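YghZ aldo-keto reductase (Escherichia coli, PDB 3N6Q) is a TIM-barrel oxidoreductase of the aldo-keto reductase family and probably reduces aldehydes or ketones with a nicotinamide cofactor. Local coordinates at residues P194-L199 with C219-P224; M281-L286 with L308-Q313. All coordinates share one frame; numbering follows the deposited sequence. Where two conformers were deposited one is given.

Contact 1 (P194-L199 with C219-P224); sequences PSYNLL and CIAFTP
Pro194 and Tyr196 lie along segment 219-224 where two neighbouring parallel strands of the barrel run out into loops. The Pro194 ring carries the largest share of the buried surface: CG rests on the sulfur of Cys219, 3.7 Å from SG, while CD sits 3.3 Å from Ile220 O. The Pro194 carbonyl takes the amide of Phe222 in a nearly straight bond, N to O 2.8 Å with 172° at the hydrogen. Two residues on, Tyr196 N returns a longer bond to Phe222 O, lying in the carbonyl plane, so the two bonds bracket Ser195 and make it a single bridge with Phe222. Phe222 O is gripped twice, since Thr223 OG1 also reaches it from above that plane. Tyr196 CB packs 4.0 Å from Ala221 CB. Its own carbonyl oxygen is buried without a conventional partner and receives a CA-H contact from Pro224. Ser195 OG meets the Phe222 ring at its edge, 3.5 Å from CD2. Farther along, Asn197, its CG set between the backbone N and the carbonyl carbon (chi1 52°), uses both ends of its amide: ND2 donates to Thr223 O at 2.9 Å, and OD1 accepts from Leu199 N in an Asx turn, which fixes the amide's rotation. A water joins Leu198 N to Pro224 O. Strand 297-300 pairs with 218-221 beyond this contact, helix 202-205 packs on Pro194 and Tyr196, and helix 281-289 touches Tyr196, Leu198 and Pro224.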
loop_
_atom_site.group_PDB
_atom_site.type_symbol
_atom_site.label_atom_id
_atom_site.label_comp_id
_atom_site.label_asym_id
_atom_site.label_seq_id
_atom_site.Cartn_x
_atom_site.Cartn_y
_atom_site.Cartn_z
ATOM N N PRO B 194 -19.014 -0.570 24.507
ATOM C CA PRO B 194 -20.177 -1.328 25.009
ATOM C C PRO B 194 -21.249 -0.377 25.518
ATOM O O PRO B 194 -20.977 0.781 25.866
ATOM C CB PRO B 194 -19.576 -2.137 26.180
ATOM C CG PRO B 194 -18.585 -1.117 26.797
ATOM C CD PRO B 194 -17.962 -0.408 25.543
ATOM N N SER B 195 -22.482 -0.842 25.616
ATOM C CA SER B 195 -23.461 -0.096 26.383
ATOM C C SER B 195 -23.086 -0.404 27.823
ATOM O O SER B 195 -22.986 -1.584 28.173
ATOM C CB SER B 195 -24.880 -0.680 26.152
ATOM O OG SER B 195 -25.313 -0.340 24.836
ATOM N N TYR B 196 -23.070 0.625 28.668
ATOM C CA TYR B 196 -22.545 0.469 30.056
ATOM C C TYR B 196 -23.019 1.650 30.882
ATOM O O TYR B 196 -22.847 2.798 30.488
ATOM C CB TYR B 196 -21.010 0.469 29.997
ATOM C CG TYR B 196 -20.361 0.132 31.331
ATOM C CD1 TYR B 196 -21.084 -0.517 32.333
ATOM C CD2 TYR B 196 -19.070 0.557 31.601
ATOM C CE1 TYR B 196 -20.447 -0.885 33.554
ATOM C CE2 TYR B 196 -18.464 0.268 32.836
ATOM C CZ TYR B 196 -19.142 -0.475 33.774
ATOM O OH TYR B 196 -18.511 -0.785 34.988
ATOM N N ASN B 197 -23.746 1.379 31.968
ATOM C CA ASN B 197 -24.189 2.448 32.841
ATOM C C ASN B 197 -24.558 1.825 34.194
ATOM O O ASN B 197 -24.429 0.602 34.410
ATOM C CB ASN B 197 -25.421 3.187 32.239
ATOM C CG ASN B 197 -26.567 2.235 31.827
ATOM O OD1 ASN B 197 -27.194 1.596 32.663
ATOM N ND2 ASN B 197 -26.879 2.204 30.520
ATOM N N LEU B 198 -25.141 2.643 35.057
ATOM C CA LEU B 198 -25.409 2.162 36.403
ATOM C C LEU B 198 -26.373 0.983 36.409
ATOM O O LEU B 198 -26.264 0.108 37.263
ATOM C CB LEU B 198 -25.989 3.299 37.249
ATOM C CG LEU B 198 -25.050 4.044 38.178
ATOM C CD1 LEU B 198 -25.923 5.085 38.874
ATOM C CD2 LEU B 198 -24.474 3.114 39.232
ATOM N N LEU B 199 -27.278 0.937 35.433
ATOM C CA LEU B 199 -28.347 -0.043 35.392
ATOM C C LEU B 199 -27.989 -1.216 34.504
ATOM O O LEU B 199 -28.754 -2.152 34.402
ATOM C CB LEU B 199 -29.650 0.582 34.857
ATOM C CG LEU B 199 -29.989 1.865 35.626
ATOM C CD1 LEU B 199 -31.351 2.309 35.171
ATOM C CD2 LEU B 199 -29.986 1.565 37.131
ATOM N N CYS B 219 -12.133 1.624 26.612
ATOM C CA CYS B 219 -13.539 1.340 26.792
ATOM C C CYS B 219 -14.285 2.681 26.775
ATOM O O CYS B 219 -14.052 3.543 27.651
ATOM C CB CYS B 219 -13.773 0.673 28.177
ATOM S SG CYS B 219 -15.501 0.249 28.430
ATOM N N ILE B 220 -15.238 2.843 25.837
ATOM C CA ILE B 220 -16.001 4.034 25.780
ATOM C C ILE B 220 -17.460 3.671 25.983
ATOM O O ILE B 220 -18.009 2.835 25.282
ATOM C CB ILE B 220 -15.709 4.902 24.502
ATOM C CG1 ILE B 220 -16.636 6.105 24.520
ATOM C CG2 ILE B 220 -16.024 4.050 23.239
ATOM C CD1 ILE B 220 -16.207 7.216 23.486
ATOM N N ALA B 221 -18.056 4.183 27.066
ATOM C CA ALA B 221 -19.402 3.780 27.430
ATOM C C ALA B 221 -20.514 4.438 26.584
ATOM O O ALA B 221 -20.755 5.660 26.639
ATOM C CB ALA B 221 -19.662 4.067 28.980
ATOM N N PHE B 222 -21.303 3.594 25.903
ATOM C CA PHE B 222 -22.454 4.076 25.114
ATOM C C PHE B 222 -23.690 4.040 26.015
ATOM O O PHE B 222 -23.822 3.174 26.906
ATOM C CB PHE B 222 -22.640 3.100 23.930
ATOM C CG PHE B 222 -23.828 3.414 23.060
ATOM C CD1 PHE B 222 -23.796 4.509 22.198
ATOM C CD2 PHE B 222 -24.965 2.624 23.100
ATOM C CE1 PHE B 222 -24.891 4.829 21.389
ATOM C CE2 PHE B 222 -26.069 2.937 22.294
ATOM C CZ PHE B 222 -26.022 4.040 21.423
ATOM N N THR B 223 -24.585 5.022 25.850
ATOM C CA THR B 223 -25.800 5.213 26.701
ATOM C C THR B 223 -25.474 5.214 28.223
ATOM O O THR B 223 -26.113 4.501 28.990
ATOM C CB THR B 223 -26.957 4.224 26.504
ATOM O OG1 THR B 223 -26.516 2.852 26.614
ATOM C CG2 THR B 223 -27.636 4.469 25.112
ATOM N N PRO B 224 -24.489 6.004 28.604
ATOM C CA PRO B 224 -24.117 6.085 30.066
ATOM C C PRO B 224 -25.237 6.658 30.929
ATOM O O PRO B 224 -25.217 6.463 32.163
ATOM C CB PRO B 224 -22.894 7.019 30.064
ATOM C CG PRO B 224 -23.194 8.028 28.842
ATOM C CD PRO B 224 -23.816 7.049 27.781
HETATM O O HOH W 1 -24.163 5.348 34.530
#

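Contact 2 (M281-L286 with L308-Q313); sequences MAQMAL and LEENVQ
Two helices of the outer layer of the TIM barrel, 281-289 and 305-312, meet here; the axes of their short segments approach to 9.3 Å and cross at -49°. Gln283 contributes the largest share of the buried surface. Its CG lies beside the backbone N and the chain, extended beyond it, reaches across to the other helix, where NE2 gives an almost perfectly straight bond to Glu310 O, 2.8 Å long. That oxygen lies in the plane of the Gln283 amide. Glu310 O also accepts from Gln313 N, at 3.3 Å, and the two donors come from opposite faces of the carbonyl plane. The Glu310 side chain bends at chi2 (-90°) and folds back over the glutamine, bringing OE1 3.3 Å from Gln283 CG, with carboxylate and amide planes 37° apart. OE1 is met from above its plane by Asn311 ND2 at 3.0 Å, while OE2 accepts from Ser280 OG. Ser280 N in turn donates to Gln283 OE1, so both ends of this amide are held. Toward the barrel, Leu286 CD1 packs 3.7 Å from Asn311 CB, and the methyl CB of Ala282 lies 4.0 Å from Asn311 ND2. Replacing Glu310 with an alanine would probably leave Asn311 ND2 and Ser280 OG without their carboxylate partner and uncover one side of the Gln283 chain. The helices are thus joined by a side-chain amide bound to a main-chain carbonyl near a helix end, and the neutral donors on the neighbouring carboxylate would probably steady its charge.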
loop_
_atom_site.group_PDB
_atom_site.type_symbol
_atom_site.label_atom_id
_atom_site.label_comp_id
_atom_site.label_asym_id
_atom_site.label_seq_id
_atom_site.Cartn_x
_atom_site.Cartn_y
_atom_site.Cartn_z
ATOM N N MET B 281 -28.779 13.782 39.190
ATOM C CA MET B 281 -28.751 12.361 38.899
ATOM C C MET B 281 -27.838 12.017 37.716
ATOM O O MET B 281 -27.051 11.066 37.795
ATOM C CB MET B 281 -30.162 11.813 38.695
ATOM C CG MET B 281 -30.171 10.333 38.385
ATOM S SD MET B 281 -29.642 9.335 39.793
ATOM C CE MET B 281 -28.389 8.275 39.070
ATOM N N ALA B 282 -27.898 12.804 36.644
ATOM C CA ALA B 282 -27.046 12.542 35.447
ATOM C C ALA B 282 -25.557 12.671 35.802
ATOM O O ALA B 282 -24.737 11.849 35.396
ATOM C CB ALA B 282 -27.418 13.540 34.311
ATOM N N GLN B 283 -25.203 13.695 36.581
ATOM C CA GLN B 283 -23.811 13.873 36.942
ATOM C C GLN B 283 -23.359 12.673 37.775
ATOM O O GLN B 283 -22.273 12.146 37.523
ATOM C CB GLN B 283 -23.579 15.164 37.744
ATOM C CG GLN B 283 -23.688 16.426 36.849
ATOM C CD GLN B 283 -23.886 17.690 37.638
ATOM O OE1 GLN B 283 -24.258 17.647 38.825
ATOM N NE2 GLN B 283 -23.679 18.838 36.978
ATOM N N MET B 284 -24.175 12.238 38.746
ATOM C CA MET B 284 -23.740 11.054 39.563
ATOM C C MET B 284 -23.548 9.792 38.660
ATOM O O MET B 284 -22.635 8.998 38.861
ATOM C CB MET B 284 -24.718 10.693 40.673
ATOM C CG MET B 284 -24.076 9.503 41.555
ATOM S SD MET B 284 -25.209 9.218 42.967
ATOM C CE MET B 284 -26.540 8.264 42.170
ATOM N N ALA B 285 -24.489 9.575 37.743
ATOM C CA ALA B 285 -24.412 8.444 36.793
ATOM C C ALA B 285 -23.097 8.450 35.956
ATOM O O ALA B 285 -22.439 7.407 35.790
ATOM C CB ALA B 285 -25.711 8.448 35.847
ATOM N N LEU B 286 -22.690 9.635 35.460
ATOM C CA LEU B 286 -21.452 9.799 34.755
ATOM C C LEU B 286 -20.218 9.666 35.661
ATOM O O LEU B 286 -19.232 9.032 35.287
ATOM C CB LEU B 286 -21.405 11.138 34.027
ATOM C CG LEU B 286 -22.537 11.315 33.007
ATOM C CD1 LEU B 286 -22.447 12.788 32.409
ATOM C CD2 LEU B 286 -22.478 10.198 31.936
ATOM N N LEU B 308 -24.389 19.859 27.838
ATOM C CA LEU B 308 -22.956 19.577 27.884
ATOM C C LEU B 308 -22.329 20.297 29.076
ATOM O O LEU B 308 -21.560 19.702 29.816
ATOM C CB LEU B 308 -22.244 19.999 26.599
ATOM C CG LEU B 308 -22.699 19.202 25.363
ATOM C CD1 LEU B 308 -22.042 19.842 24.114
ATOM C CD2 LEU B 308 -22.244 17.722 25.557
ATOM N N GLU B 309 -22.674 21.575 29.255
ATOM C CA GLU B 309 -22.144 22.330 30.391
ATOM C C GLU B 309 -22.466 21.579 31.706
ATOM O O GLU B 309 -21.625 21.436 32.557
ATOM C CB GLU B 309 -22.695 23.764 30.392
ATOM C CG GLU B 309 -22.417 24.503 29.069
ATOM C CD GLU B 309 -22.937 25.972 29.018
ATOM O OE1 GLU B 309 -22.094 26.877 28.820
ATOM O OE2 GLU B 309 -24.168 26.229 29.148
ATOM N N GLU B 310 -23.672 21.050 31.841
ATOM C CA GLU B 310 -24.083 20.410 33.080
ATOM C C GLU B 310 -23.346 19.085 33.231
ATOM O O GLU B 310 -22.807 18.742 34.302
ATOM C CB GLU B 310 -25.589 20.172 33.045
ATOM C CG GLU B 310 -26.251 19.881 34.403
ATOM C CD GLU B 310 -26.302 18.375 34.774
ATOM O OE1 GLU B 310 -25.450 17.578 34.295
ATOM O OE2 GLU B 310 -27.202 17.994 35.564
ATOM N N ASN B 311 -23.250 18.339 32.139
ATOM C CA ASN B 311 -22.649 16.953 32.259
ATOM C C ASN B 311 -21.139 16.938 32.595
ATOM O O ASN B 311 -20.634 16.094 33.367
ATOM C CB ASN B 311 -22.908 16.187 30.962
ATOM C CG ASN B 311 -24.343 15.676 30.836
ATOM O OD1 ASN B 311 -24.722 15.220 29.756
ATOM N ND2 ASN B 311 -25.168 15.844 31.867
ATOM N N VAL B 312 -20.399 17.894 32.063
ATOM C CA VAL B 312 -18.949 17.884 32.223
ATOM C C VAL B 312 -18.590 18.170 33.677
ATOM O O VAL B 312 -17.474 17.868 34.105
ATOM C CB VAL B 312 -18.194 18.896 31.343
ATOM C CG1 VAL B 312 -18.254 18.495 29.812
ATOM C CG2 VAL B 312 -18.674 20.334 31.594
ATOM N N GLN B 313 -19.516 18.778 34.404
ATOM C CA GLN B 313 -19.311 19.032 35.852
ATOM C C GLN B 313 -19.328 17.776 36.697
ATOM O O GLN B 313 -18.917 17.797 37.883
ATOM C CB GLN B 313 -20.344 20.030 36.387
ATOM C CG GLN B 313 -20.108 21.436 35.823
ATOM C CD GLN B 313 -21.077 22.412 36.436
ATOM O OE1 GLN B 313 -21.093 22.591 37.663
ATOM N NE2 GLN B 313 -21.988 22.943 35.620
#

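How the contacts relate
Contact 1 lies nearer the centre of the chain and is largely buried, while contact 2, about 14 Å away between centres, is only partly buried in the helical layer. The first is held chiefly by main-chain bonds between the ends of adjacent barrel strands, with one side-chain amide added; the second by a side-chain amide bound to a main-chain carbonyl of the other helix, with side-chain packing beside it. Both meet on helix 281-289: Pro224 CB packs 3.7 Å from Leu286 CD2, and Leu198 CD1 lies 4.0 Å from Met281 CE. Leu286 thus serves both contacts, one methyl to each, while Gln283 serves contact 2. Strand 297-300 backs both, touching Pro224, Leu286 and Asn311.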